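Local atomic coordinates of tartronic semialdehyde reductase (Salmonella typhimurium, PDB entry 1YB4), a protein that catalyses the NADH- or NADPH-dependent reduction of tartronic semialdehyde (2-hydroxy-3-oxopropanoate) to (R)-glycerate. Residues Y117-V122 with D167-K172; I62-P67 with D94-S99; L134-G139 with K157-V162; S16-N21 with I127-G132. All coordinates share one frame; numbering follows the deposited sequence.

Contact 1: residues Y117-V122 with D167-K172; sequences YLDAPV and DGQTCK
D119 directs its side chain toward the first turn of helix 167-195. Its CG is set between its own backbone N and carbonyl carbon (chi1 50°), and this swings the carboxylate up to the helix. D119 OD2 accepts Q169 N at 3.0 Å, met nearly along the C-O axis, and more weakly G168 N. OD1 turns to G166 N and N165 ND2, so both oxygens hold main-chain N-H groups at the start of the helix, a place where a negative group should sit well with the helix dipole. Two residues on, the ring of P121 lies against the same turn. G168 has no side chain to hold the backbones apart, and P121 CG comes to 3.0 Å from G168 O. The Q169 chain, bent at chi2 (-58°), lays its amide alongside that ring, with Q169 OE1 3.4 Å from P121 CB and NE2 reaching P121 CD. NE2 bonds S96 O, and a water joins it to Y117 OH. K172 starts at the proline, K172 CB lying 3.7 Å from P121 CB, then bends at chi2 and chi4 to bring K172 NZ to V122 O at 2.9 Å. That donor stands tilted 32° from the carbonyl plane, and NZ also bonds S97 OG. K172 is the probable active-site lysine, and these two bonds are consistent with holding its amine in place. Strand 115-123, flanked by strands 90-94 and 134-139, here meets the long helix that leaves the Rossmann domain, while T103 of helix 100-111 packs on D119 and Q169, and A196, A198 and A206 of a second subunit pack on the helix.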
loop_
_atom_site.group_PDB
_atom_site.type_symbol
_atom_site.label_atom_id
_atom_site.label_comp_id
_atom_site.label_asym_id
_atom_site.label_seq_id
_atom_site.Cartn_x
_atom_site.Cartn_y
_atom_site.Cartn_z
ATOM N N TYR A 117 -9.429 -8.185 37.461
ATOM C CA TYR A 117 -9.886 -7.823 36.124
ATOM C C TYR A 117 -9.407 -8.824 35.092
ATOM O O TYR A 117 -8.234 -9.195 35.059
ATOM C CB TYR A 117 -9.341 -6.436 35.763
ATOM C CG TYR A 117 -9.897 -5.809 34.497
ATOM C CD1 TYR A 117 -10.731 -4.689 34.565
ATOM C CD2 TYR A 117 -9.578 -6.315 33.235
ATOM C CE1 TYR A 117 -11.233 -4.081 33.412
ATOM C CE2 TYR A 117 -10.079 -5.719 32.077
ATOM C CZ TYR A 117 -10.903 -4.603 32.175
ATOM O OH TYR A 117 -11.393 -4.003 31.038
ATOM N N LEU A 118 -10.331 -9.275 34.259
ATOM C CA LEU A 118 -9.984 -10.184 33.184
ATOM C C LEU A 118 -10.497 -9.524 31.920
ATOM O O LEU A 118 -11.669 -9.154 31.863
ATOM C CB LEU A 118 -10.684 -11.543 33.317
ATOM C CG LEU A 118 -10.328 -12.592 34.370
ATOM C CD1 LEU A 118 -11.083 -13.879 34.030
ATOM C CD2 LEU A 118 -8.819 -12.834 34.409
ATOM N N ASP A 119 -9.635 -9.325 30.930
ATOM C CA ASP A 119 -10.118 -8.776 29.674
ATOM C C ASP A 119 -10.193 -10.027 28.822
ATOM O O ASP A 119 -9.192 -10.697 28.585
ATOM C CB ASP A 119 -9.162 -7.735 29.068
ATOM C CG ASP A 119 -7.720 -8.219 28.979
ATOM O OD1 ASP A 119 -7.053 -8.343 30.027
ATOM O OD2 ASP A 119 -7.244 -8.462 27.854
ATOM N N ALA A 120 -11.400 -10.379 28.411
ATOM C CA ALA A 120 -11.572 -11.574 27.616
ATOM C C ALA A 120 -12.413 -11.322 26.364
ATOM O O ALA A 120 -13.568 -11.769 26.265
ATOM C CB ALA A 120 -12.199 -12.678 28.468
ATOM N N PRO A 121 -11.851 -10.575 25.397
ATOM C CA PRO A 121 -12.583 -10.300 24.159
ATOM C C PRO A 121 -13.043 -11.629 23.566
ATOM O O PRO A 121 -12.444 -12.678 23.839
ATOM C CB PRO A 121 -11.545 -9.596 23.285
ATOM C CG PRO A 121 -10.207 -10.017 23.881
ATOM C CD PRO A 121 -10.499 -9.990 25.353
ATOM N N VAL A 122 -14.102 -11.593 22.761
ATOM C CA VAL A 122 -14.616 -12.815 22.167
ATOM C C VAL A 122 -14.776 -12.712 20.654
ATOM O O VAL A 122 -14.836 -11.620 20.098
ATOM C CB VAL A 122 -15.985 -13.175 22.784
ATOM C CG1 VAL A 122 -16.977 -12.076 22.527
ATOM C CG2 VAL A 122 -16.493 -14.450 22.193
ATOM N N ASP A 167 -3.430 -8.566 27.254
ATOM C CA ASP A 167 -3.055 -9.559 26.250
ATOM C C ASP A 167 -4.285 -10.197 25.633
ATOM O O ASP A 167 -4.216 -10.778 24.553
ATOM C CB ASP A 167 -2.177 -10.647 26.869
ATOM C CG ASP A 167 -0.792 -10.141 27.239
ATOM O OD1 ASP A 167 -0.556 -8.911 27.160
ATOM O OD2 ASP A 167 0.056 -10.980 27.621
ATOM N N GLY A 168 -5.409 -10.101 26.330
ATOM C CA GLY A 168 -6.636 -10.668 25.807
ATOM C C GLY A 168 -7.038 -9.830 24.615
ATOM O O GLY A 168 -7.289 -10.343 23.521
ATOM N N GLN A 169 -7.077 -8.522 24.829
ATOM C CA GLN A 169 -7.440 -7.596 23.779
ATOM C C GLN A 169 -6.415 -7.670 22.656
ATOM O O GLN A 169 -6.758 -7.713 21.473
ATOM C CB GLN A 169 -7.494 -6.178 24.336
ATOM C CG GLN A 169 -8.551 -5.964 25.427
ATOM C CD GLN A 169 -9.951 -6.303 24.954
ATOM O OE1 GLN A 169 -10.173 -6.544 23.764
ATOM N NE2 GLN A 169 -10.908 -6.323 25.881
ATOM N N THR A 170 -5.147 -7.701 23.029
ATOM C CA THR A 170 -4.118 -7.746 22.023
ATOM C C THR A 170 -4.270 -8.992 21.164
ATOM O O THR A 170 -3.982 -8.965 19.956
ATOM C CB THR A 170 -2.733 -7.722 22.658
ATOM O OG1 THR A 170 -2.533 -6.461 23.312
ATOM C CG2 THR A 170 -1.655 -7.954 21.586
ATOM N N CYS A 171 -4.744 -10.075 21.776
ATOM C CA CYS A 171 -4.914 -11.333 21.055
ATOM C C CYS A 171 -6.060 -11.225 20.050
ATOM O O CYS A 171 -5.970 -11.717 18.927
ATOM C CB CYS A 171 -5.179 -12.466 22.038
ATOM S SG CYS A 171 -5.066 -14.106 21.300
ATOM N N LYS A 172 -7.144 -10.576 20.454
ATOM C CA LYS A 172 -8.277 -10.406 19.559
ATOM C C LYS A 172 -7.868 -9.555 18.348
ATOM O O LYS A 172 -8.172 -9.913 17.216
ATOM C CB LYS A 172 -9.441 -9.738 20.297
ATOM C CG LYS A 172 -10.654 -9.421 19.421
ATOM C CD LYS A 172 -11.260 -10.676 18.828
ATOM C CE LYS A 172 -12.468 -10.348 17.965
ATOM N NZ LYS A 172 -13.449 -9.508 18.715
HETATM O O HOH W 1 -10.659 -4.840 28.764
#

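Contact 2: residues I62-P67 with D94-S99; sequences IFIMVP and DMSSIS
The hydroxyl of S96 is shared between V66 O, at 2.9 Å from S96 OG, and the carboxylate oxygen D94 OD1, equally near. It has one proton for two acceptors. V66 CG1 lies against the same hydroxyl oxygen. D94 is held to its own loop as well: with CG anti to the backbone N (chi1 -175°), D94 OD1 folds over to accept S96 N weakly at 3.3 Å, an Asx turn. This brings D94 OD1 to 3.5 Å from the I64 CG2 methyl. Next to it I64 O takes M95 N at 3.0 Å, in a straight bond with an angle of 165° at the hydrogen. These links close the carboxyl ends of strands 61-64 and 90-94, parallel neighbours in the Rossmann sheet, at the edge where dinucleotides bind in this fold. On the other side of the strand, selenomethionine M95 makes a Met-aromatic contact with F63. The two side chains run alongside each other in the same direction, and M95 SE meets the ring at its edge, 3.6 Å from F63 CD1. Farther along, the selenomethionine chain of M65 bends at chi2 and chi3 and brings M65 CE to 3.3 Å from S96 CA. L151 of helix 142-155 packs on F63, and F152 and L155 on M95, while V66 rests on Q71 and V72 of helix 69-77.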
loop_
_atom_site.group_PDB
_atom_site.type_symbol
_atom_site.label_atom_id
_atom_site.label_comp_id
_atom_site.label_asym_id
_atom_site.label_seq_id
_atom_site.Cartn_x
_atom_site.Cartn_y
_atom_site.Cartn_z
ATOM N N ILE A 62 -18.679 -9.654 37.564
ATOM C CA ILE A 62 -19.433 -8.768 36.677
ATOM C C ILE A 62 -18.967 -8.848 35.214
ATOM O O ILE A 62 -17.806 -8.580 34.907
ATOM C CB ILE A 62 -19.306 -7.287 37.133
ATOM C CG1 ILE A 62 -19.907 -7.094 38.529
ATOM C CG2 ILE A 62 -19.989 -6.375 36.128
ATOM C CD1 ILE A 62 -19.019 -7.567 39.659
ATOM N N PHE A 63 -19.890 -9.206 34.324
ATOM C CA PHE A 63 -19.625 -9.323 32.890
ATOM C C PHE A 63 -20.039 -8.049 32.176
ATOM O O PHE A 63 -21.163 -7.573 32.353
ATOM C CB PHE A 63 -20.424 -10.485 32.300
ATOM C CG PHE A 63 -19.904 -11.823 32.695
ATOM C CD1 PHE A 63 -18.849 -12.400 31.998
ATOM C CD2 PHE A 63 -20.413 -12.482 33.815
ATOM C CE1 PHE A 63 -18.301 -13.615 32.416
ATOM C CE2 PHE A 63 -19.873 -13.694 34.240
ATOM C CZ PHE A 63 -18.815 -14.264 33.543
ATOM N N ILE A 64 -19.139 -7.512 31.359
ATOM C CA ILE A 64 -19.419 -6.308 30.592
ATOM C C ILE A 64 -19.373 -6.577 29.083
ATOM O O ILE A 64 -18.353 -7.023 28.567
ATOM C CB ILE A 64 -18.392 -5.206 30.919
ATOM C CG1 ILE A 64 -18.513 -4.816 32.391
ATOM C CG2 ILE A 64 -18.584 -3.997 29.983
ATOM C CD1 ILE A 64 -17.457 -3.840 32.834
HETATM N N MSE A 65 -20.483 -6.336 28.386
HETATM C CA MSE A 65 -20.516 -6.519 26.935
HETATM C C MSE A 65 -21.114 -5.287 26.273
HETATM O O MSE A 65 -22.271 -5.283 25.836
HETATM C CB MSE A 65 -21.310 -7.762 26.525
HETATM C CG MSE A 65 -21.288 -8.045 25.005
HETATM SE SE MSE A 65 -19.564 -8.614 24.223
HETATM C CE MSE A 65 -18.924 -6.933 23.526
ATOM N N VAL A 66 -20.285 -4.246 26.210
ATOM C CA VAL A 66 -20.621 -2.956 25.626
ATOM C C VAL A 66 -19.834 -2.811 24.296
ATOM O O VAL A 66 -18.827 -3.489 24.092
ATOM C CB VAL A 66 -20.248 -1.844 26.632
ATOM C CG1 VAL A 66 -18.796 -1.516 26.511
ATOM C CG2 VAL A 66 -21.114 -0.621 26.433
ATOM N N PRO A 67 -20.292 -1.936 23.376
ATOM C CA PRO A 67 -19.685 -1.671 22.057
ATOM C C PRO A 67 -18.226 -1.199 21.865
ATOM O O PRO A 67 -17.436 -1.879 21.220
ATOM C CB PRO A 67 -20.672 -0.689 21.421
ATOM C CG PRO A 67 -21.982 -1.142 21.980
ATOM C CD PRO A 67 -21.636 -1.326 23.442
ATOM N N ASP A 94 -14.357 -7.949 31.324
ATOM C CA ASP A 94 -14.796 -7.239 30.140
ATOM C C ASP A 94 -14.606 -8.163 28.963
ATOM O O ASP A 94 -13.496 -8.649 28.699
ATOM C CB ASP A 94 -13.982 -5.962 29.935
ATOM C CG ASP A 94 -14.490 -5.141 28.778
ATOM O OD1 ASP A 94 -15.713 -5.216 28.497
ATOM O OD2 ASP A 94 -13.674 -4.419 28.163
HETATM N N MSE A 95 -15.700 -8.413 28.261
HETATM C CA MSE A 95 -15.655 -9.290 27.114
HETATM C C MSE A 95 -15.838 -8.532 25.813
HETATM O O MSE A 95 -15.971 -9.134 24.743
HETATM C CB MSE A 95 -16.687 -10.398 27.285
HETATM C CG MSE A 95 -16.345 -11.293 28.470
HETATM SE SE MSE A 95 -17.459 -12.854 28.672
HETATM C CE MSE A 95 -16.564 -14.063 27.438
ATOM N N SER A 96 -15.811 -7.202 25.916
ATOM C CA SER A 96 -15.929 -6.327 24.756
ATOM C C SER A 96 -14.592 -6.343 24.029
ATOM O O SER A 96 -13.577 -6.746 24.598
ATOM C CB SER A 96 -16.191 -4.876 25.176
ATOM O OG SER A 96 -17.236 -4.750 26.120
ATOM N N SER A 97 -14.593 -5.919 22.771
ATOM C CA SER A 97 -13.349 -5.823 22.015
ATOM C C SER A 97 -13.031 -4.334 21.997
ATOM O O SER A 97 -13.626 -3.561 21.240
ATOM C CB SER A 97 -13.511 -6.343 20.583
ATOM O OG SER A 97 -13.667 -7.742 20.571
ATOM N N ILE A 98 -12.111 -3.933 22.860
ATOM C CA ILE A 98 -11.733 -2.534 22.947
ATOM C C ILE A 98 -10.224 -2.397 22.830
ATOM O O ILE A 98 -9.523 -3.355 22.499
ATOM C CB ILE A 98 -12.207 -1.903 24.287
ATOM C CG1 ILE A 98 -11.337 -2.389 25.448
ATOM C CG2 ILE A 98 -13.649 -2.297 24.555
ATOM C CD1 ILE A 98 -11.772 -1.846 26.812
ATOM N N SER A 99 -9.736 -1.202 23.137
ATOM C CA SER A 99 -8.329 -0.888 23.042
ATOM C C SER A 99 -7.428 -1.593 24.032
ATOM O O SER A 99 -7.654 -1.540 25.237
ATOM C CB SER A 99 -8.127 0.615 23.177
ATOM O OG SER A 99 -6.766 0.904 23.433
#

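Contact 3: residues L134-G139 with K157-V162; sequences LSIMVG and KNITLV
I136 and I159 lie side by side on one face of the sheet, pointing the same way, with I136 CD1 3.9 Å from I159 CG1. Farther along that face V138 and L161 cross at a slant. L161 sets CG anti to its backbone N (chi1 -176°), which carries L161 CD1 back to 3.8 Å from V138 CG1. On the opposite face M137 CB touches V162 CG2. Backbone hydrogen bonds of the parallel-strand type set the register of these pairs. I136 O accepts T160 N at 2.7 Å, V138 N gives to T160 O, and V138 O takes V162 N at 2.7 Å. At the start of the ladder a water bridges the two strands, its oxygen 3.0 Å from S135 OG, and accepts from N158 N. The strands are the two arms of a beta-alpha-beta crossover through helix 142-155, whose F145 packs on V138, I159 and L161, with F152 joining it on V138. On the face bearing M137 and V162, helix 167-195 lies close through C171. Strand 134-139 also pairs with strand 115-123, to which it runs antiparallel, whereas strand 158-163 is the last of the sheet in this chain and packs through N158, T160 and V162 on G209, A206 and R202 of a second subunit.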
loop_
_atom_site.group_PDB
_atom_site.type_symbol
_atom_site.label_atom_id
_atom_site.label_comp_id
_atom_site.label_asym_id
_atom_site.label_seq_id
_atom_site.Cartn_x
_atom_site.Cartn_y
_atom_site.Cartn_z
ATOM N N LEU A 134 -18.380 -19.665 21.467
ATOM C CA LEU A 134 -17.499 -18.536 21.227
ATOM C C LEU A 134 -16.041 -18.908 21.498
ATOM O O LEU A 134 -15.750 -19.832 22.269
ATOM C CB LEU A 134 -17.857 -17.386 22.154
ATOM C CG LEU A 134 -19.217 -16.718 22.010
ATOM C CD1 LEU A 134 -19.520 -15.888 23.284
ATOM C CD2 LEU A 134 -19.212 -15.854 20.744
ATOM N N SER A 135 -15.129 -18.195 20.849
ATOM C CA SER A 135 -13.712 -18.388 21.110
ATOM C C SER A 135 -13.435 -17.251 22.096
ATOM O O SER A 135 -13.925 -16.134 21.906
ATOM C CB SER A 135 -12.881 -18.238 19.836
ATOM O OG SER A 135 -13.124 -19.338 18.983
ATOM N N ILE A 136 -12.680 -17.540 23.156
ATOM C CA ILE A 136 -12.402 -16.543 24.177
ATOM C C ILE A 136 -10.916 -16.417 24.523
ATOM O O ILE A 136 -10.295 -17.372 25.003
ATOM C CB ILE A 136 -13.203 -16.886 25.445
ATOM C CG1 ILE A 136 -14.691 -17.007 25.096
ATOM C CG2 ILE A 136 -12.997 -15.838 26.487
ATOM C CD1 ILE A 136 -15.560 -17.551 26.238
HETATM N N MSE A 137 -10.339 -15.242 24.275
HETATM C CA MSE A 137 -8.931 -15.012 24.584
HETATM C C MSE A 137 -8.911 -14.151 25.835
HETATM O O MSE A 137 -9.544 -13.102 25.884
HETATM C CB MSE A 137 -8.235 -14.331 23.408
HETATM C CG MSE A 137 -9.165 -14.070 22.251
HETATM SE SE MSE A 137 -8.368 -14.326 20.515
HETATM C CE MSE A 137 -9.995 -14.452 19.456
ATOM N N VAL A 138 -8.163 -14.594 26.841
ATOM C CA VAL A 138 -8.148 -13.924 28.132
ATOM C C VAL A 138 -6.839 -13.372 28.680
ATOM O O VAL A 138 -5.810 -14.054 28.694
ATOM C CB VAL A 138 -8.714 -14.877 29.227
ATOM C CG1 VAL A 138 -8.854 -14.140 30.550
ATOM C CG2 VAL A 138 -10.047 -15.464 28.785
ATOM N N GLY A 139 -6.905 -12.145 29.185
ATOM C CA GLY A 139 -5.739 -11.527 29.782
ATOM C C GLY A 139 -5.996 -11.361 31.271
ATOM O O GLY A 139 -7.044 -10.839 31.669
ATOM N N LYS A 157 -16.303 -22.456 23.458
ATOM C CA LYS A 157 -15.472 -23.658 23.432
ATOM C C LYS A 157 -14.020 -23.294 23.637
ATOM O O LYS A 157 -13.432 -23.609 24.666
ATOM C CB LYS A 157 -15.587 -24.402 22.094
ATOM C CG LYS A 157 -16.915 -25.071 21.818
ATOM C CD LYS A 157 -16.803 -26.082 20.677
ATOM C CE LYS A 157 -18.039 -26.976 20.624
ATOM N NZ LYS A 157 -17.851 -28.137 19.717
ATOM N N ASN A 158 -13.439 -22.636 22.640
ATOM C CA ASN A 158 -12.047 -22.251 22.710
ATOM C C ASN A 158 -11.768 -21.110 23.677
ATOM O O ASN A 158 -11.940 -19.939 23.341
ATOM C CB ASN A 158 -11.519 -21.891 21.315
ATOM C CG ASN A 158 -11.371 -23.102 20.422
ATOM O OD1 ASN A 158 -11.338 -24.241 20.899
ATOM N ND2 ASN A 158 -11.263 -22.870 19.118
ATOM N N ILE A 159 -11.346 -21.459 24.888
ATOM C CA ILE A 159 -11.009 -20.446 25.871
ATOM C C ILE A 159 -9.519 -20.558 26.023
ATOM O O ILE A 159 -8.986 -21.651 26.170
ATOM C CB ILE A 159 -11.673 -20.697 27.237
ATOM C CG1 ILE A 159 -13.191 -20.537 27.121
ATOM C CG2 ILE A 159 -11.135 -19.709 28.262
ATOM C CD1 ILE A 159 -13.918 -21.748 26.610
ATOM N N THR A 160 -8.843 -19.426 25.988
ATOM C CA THR A 160 -7.402 -19.435 26.088
ATOM C C THR A 160 -6.914 -18.283 26.928
ATOM O O THR A 160 -7.274 -17.134 26.678
ATOM C CB THR A 160 -6.756 -19.314 24.689
ATOM O OG1 THR A 160 -7.101 -20.454 23.899
ATOM C CG2 THR A 160 -5.251 -19.203 24.800
ATOM N N LEU A 161 -6.108 -18.594 27.936
ATOM C CA LEU A 161 -5.532 -17.558 28.774
ATOM C C LEU A 161 -4.303 -17.186 27.974
ATOM O O LEU A 161 -3.386 -17.998 27.824
ATOM C CB LEU A 161 -5.128 -18.104 30.138
ATOM C CG LEU A 161 -4.600 -17.038 31.101
ATOM C CD1 LEU A 161 -5.624 -15.929 31.262
ATOM C CD2 LEU A 161 -4.273 -17.680 32.446
ATOM N N VAL A 162 -4.299 -15.970 27.440
ATOM C CA VAL A 162 -3.199 -15.499 26.602
ATOM C C VAL A 162 -2.021 -14.918 27.386
ATOM O O VAL A 162 -0.868 -15.060 26.971
ATOM C CB VAL A 162 -3.706 -14.441 25.591
ATOM C CG1 VAL A 162 -2.557 -13.930 24.760
ATOM C CG2 VAL A 162 -4.773 -15.052 24.683
HETATM O O HOH W 2 -14.735 -21.530 20.147
#

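Contact 4: residues S16-N21 with I127-G132; sequences SPMAIN and IGAREG
In both M18 and R130 the first side-chain bond sets CG opposite the carbonyl carbon and beside the backbone N (chi1 -74° and -57°), and each CG thereby becomes a contact point between the two helices. M18 CG comes to 3.8 Å from A129 CB, and R130 CG to 3.7 Å from P17 CB. The A129 methyl touches both M18 and P17, since A129 CB also meets P17 CG at 3.6 Å. The small A129 side chain is consistent with the close approach: the axes of the short helical segments pass 7.9 Å apart, only 11° from parallel, and the P17 and R130 CA atoms are 5.0 Å apart. Helix 15-24 follows the first strand of the Rossmann domain and starts at what looks like its GxGxxG turn, which M18 touches. Helix 125-131 lies in the connection from strand 115-123 to the antiparallel strand 134-139, so the contact ties the beginning of the nucleotide-binding fold to its later half. Beyond the methylene contact, selenomethionine M18 bends at chi3 and runs inward to F8, M95 and L155. N21, one turn after P17, is directed toward the C-terminal end of the other helix and also packs on I154. There the chain leaves the helix at G132, with a positive phi. The R130 chain stays extended from CG to NE, and its NH2 makes a salt bridge with E126 one turn back on its own helix.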
loop_
_atom_site.group_PDB
_atom_site.type_symbol
_atom_site.label_atom_id
_atom_site.label_comp_id
_atom_site.label_asym_id
_atom_site.label_seq_id
_atom_site.Cartn_x
_atom_site.Cartn_y
_atom_site.Cartn_z
ATOM N N SER A 16 -26.865 -10.236 25.180
ATOM C CA SER A 16 -28.124 -10.885 25.508
ATOM C C SER A 16 -28.086 -12.409 25.442
ATOM O O SER A 16 -28.421 -13.071 26.414
ATOM C CB SER A 16 -29.239 -10.359 24.598
ATOM O OG SER A 16 -30.494 -10.899 24.973
ATOM N N PRO A 17 -27.690 -12.994 24.299
ATOM C CA PRO A 17 -27.669 -14.456 24.281
ATOM C C PRO A 17 -26.642 -15.031 25.240
ATOM O O PRO A 17 -26.737 -16.190 25.627
ATOM C CB PRO A 17 -27.361 -14.786 22.817
ATOM C CG PRO A 17 -26.515 -13.662 22.399
ATOM C CD PRO A 17 -27.213 -12.454 23.017
HETATM N N MSE A 18 -25.656 -14.223 25.616
HETATM C CA MSE A 18 -24.631 -14.685 26.545
HETATM C C MSE A 18 -25.237 -14.760 27.938
HETATM O O MSE A 18 -25.061 -15.763 28.651
HETATM C CB MSE A 18 -23.425 -13.744 26.521
HETATM C CG MSE A 18 -22.591 -13.914 25.244
HETATM SE SE MSE A 18 -21.346 -12.490 24.838
HETATM C CE MSE A 18 -19.850 -13.083 25.937
ATOM N N ALA A 19 -25.965 -13.706 28.309
ATOM C CA ALA A 19 -26.628 -13.649 29.603
ATOM C C ALA A 19 -27.618 -14.818 29.664
ATOM O O ALA A 19 -27.683 -15.545 30.670
ATOM C CB ALA A 19 -27.362 -12.304 29.770
ATOM N N ILE A 20 -28.369 -15.002 28.577
ATOM C CA ILE A 20 -29.342 -16.089 28.493
ATOM C C ILE A 20 -28.679 -17.451 28.729
ATOM O O ILE A 20 -29.273 -18.331 29.335
ATOM C CB ILE A 20 -30.057 -16.106 27.127
ATOM C CG1 ILE A 20 -30.909 -14.847 26.981
ATOM C CG2 ILE A 20 -30.920 -17.351 27.003
ATOM C CD1 ILE A 20 -31.853 -14.869 25.785
ATOM N N ASN A 21 -27.453 -17.633 28.255
ATOM C CA ASN A 21 -26.774 -18.903 28.479
ATOM C C ASN A 21 -26.349 -19.081 29.940
ATOM O O ASN A 21 -26.382 -20.190 30.459
ATOM C CB ASN A 21 -25.544 -19.038 27.578
ATOM C CG ASN A 21 -25.800 -19.925 26.389
ATOM O OD1 ASN A 21 -26.600 -19.600 25.518
ATOM N ND2 ASN A 21 -25.123 -21.068 26.350
ATOM N N ILE A 127 -24.351 -15.970 16.285
ATOM C CA ILE A 127 -24.519 -17.423 16.318
ATOM C C ILE A 127 -23.591 -18.105 17.310
ATOM O O ILE A 127 -23.935 -19.144 17.877
ATOM C CB ILE A 127 -24.270 -18.054 14.932
ATOM C CG1 ILE A 127 -25.313 -17.541 13.937
ATOM C CG2 ILE A 127 -24.327 -19.580 15.032
ATOM C CD1 ILE A 127 -25.140 -18.075 12.518
ATOM N N GLY A 128 -22.407 -17.526 17.500
ATOM C CA GLY A 128 -21.448 -18.091 18.425
ATOM C C GLY A 128 -21.900 -17.907 19.859
ATOM O O GLY A 128 -21.770 -18.817 20.670
ATOM N N ALA A 129 -22.439 -16.730 20.168
ATOM C CA ALA A 129 -22.905 -16.406 21.521
ATOM C C ALA A 129 -24.113 -17.237 21.975
ATOM O O ALA A 129 -24.202 -17.635 23.143
ATOM C CB ALA A 129 -23.234 -14.916 21.620
ATOM N N ARG A 130 -25.038 -17.496 21.054
ATOM C CA ARG A 130 -26.230 -18.279 21.369
ATOM C C ARG A 130 -25.875 -19.736 21.605
ATOM O O ARG A 130 -26.339 -20.363 22.553
ATOM C CB ARG A 130 -27.227 -18.241 20.214
ATOM C CG ARG A 130 -27.681 -16.883 19.771
ATOM C CD ARG A 130 -28.429 -17.053 18.468
ATOM N NE ARG A 130 -28.917 -15.797 17.913
ATOM C CZ ARG A 130 -29.367 -15.675 16.669
ATOM N NH1 ARG A 130 -29.379 -16.733 15.864
ATOM N NH2 ARG A 130 -29.807 -14.504 16.228
ATOM N N GLU A 131 -25.050 -20.260 20.715
ATOM C CA GLU A 131 -24.637 -21.647 20.735
ATOM C C GLU A 131 -23.628 -22.013 21.818
ATOM O O GLU A 131 -23.365 -23.197 22.045
ATOM C CB GLU A 131 -24.073 -21.980 19.360
ATOM C CG GLU A 131 -24.624 -23.229 18.735
ATOM C CD GLU A 131 -24.643 -23.149 17.223
ATOM O OE1 GLU A 131 -25.601 -22.555 16.676
ATOM O OE2 GLU A 131 -23.699 -23.669 16.591
ATOM N N GLY A 132 -23.065 -21.004 22.483
ATOM C CA GLY A 132 -22.069 -21.250 23.519
ATOM C C GLY A 132 -20.743 -21.765 22.965
ATOM O O GLY A 132 -19.963 -22.424 23.665
#

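How the contacts relate
Contacts 1 and 2 are buried and polar at their centres, and they share partners: Q169 and K172 of contact 1 bond to S96 and S97 of contact 2, while A120 N reaches D94 O between adjacent strands. Contact 3 continues the same sheet outward, through D119 O and G139 N. Its side chains meet through hydrocarbon and its polar links are mostly backbone ladder, and like contact 1 it borders the second subunit. Contact 4 lies nearer the surface and is mainly apolar, a helix pair outside the sheet. It still joins the core through M18, which touches M95 of contact 2 and L134 of contact 3.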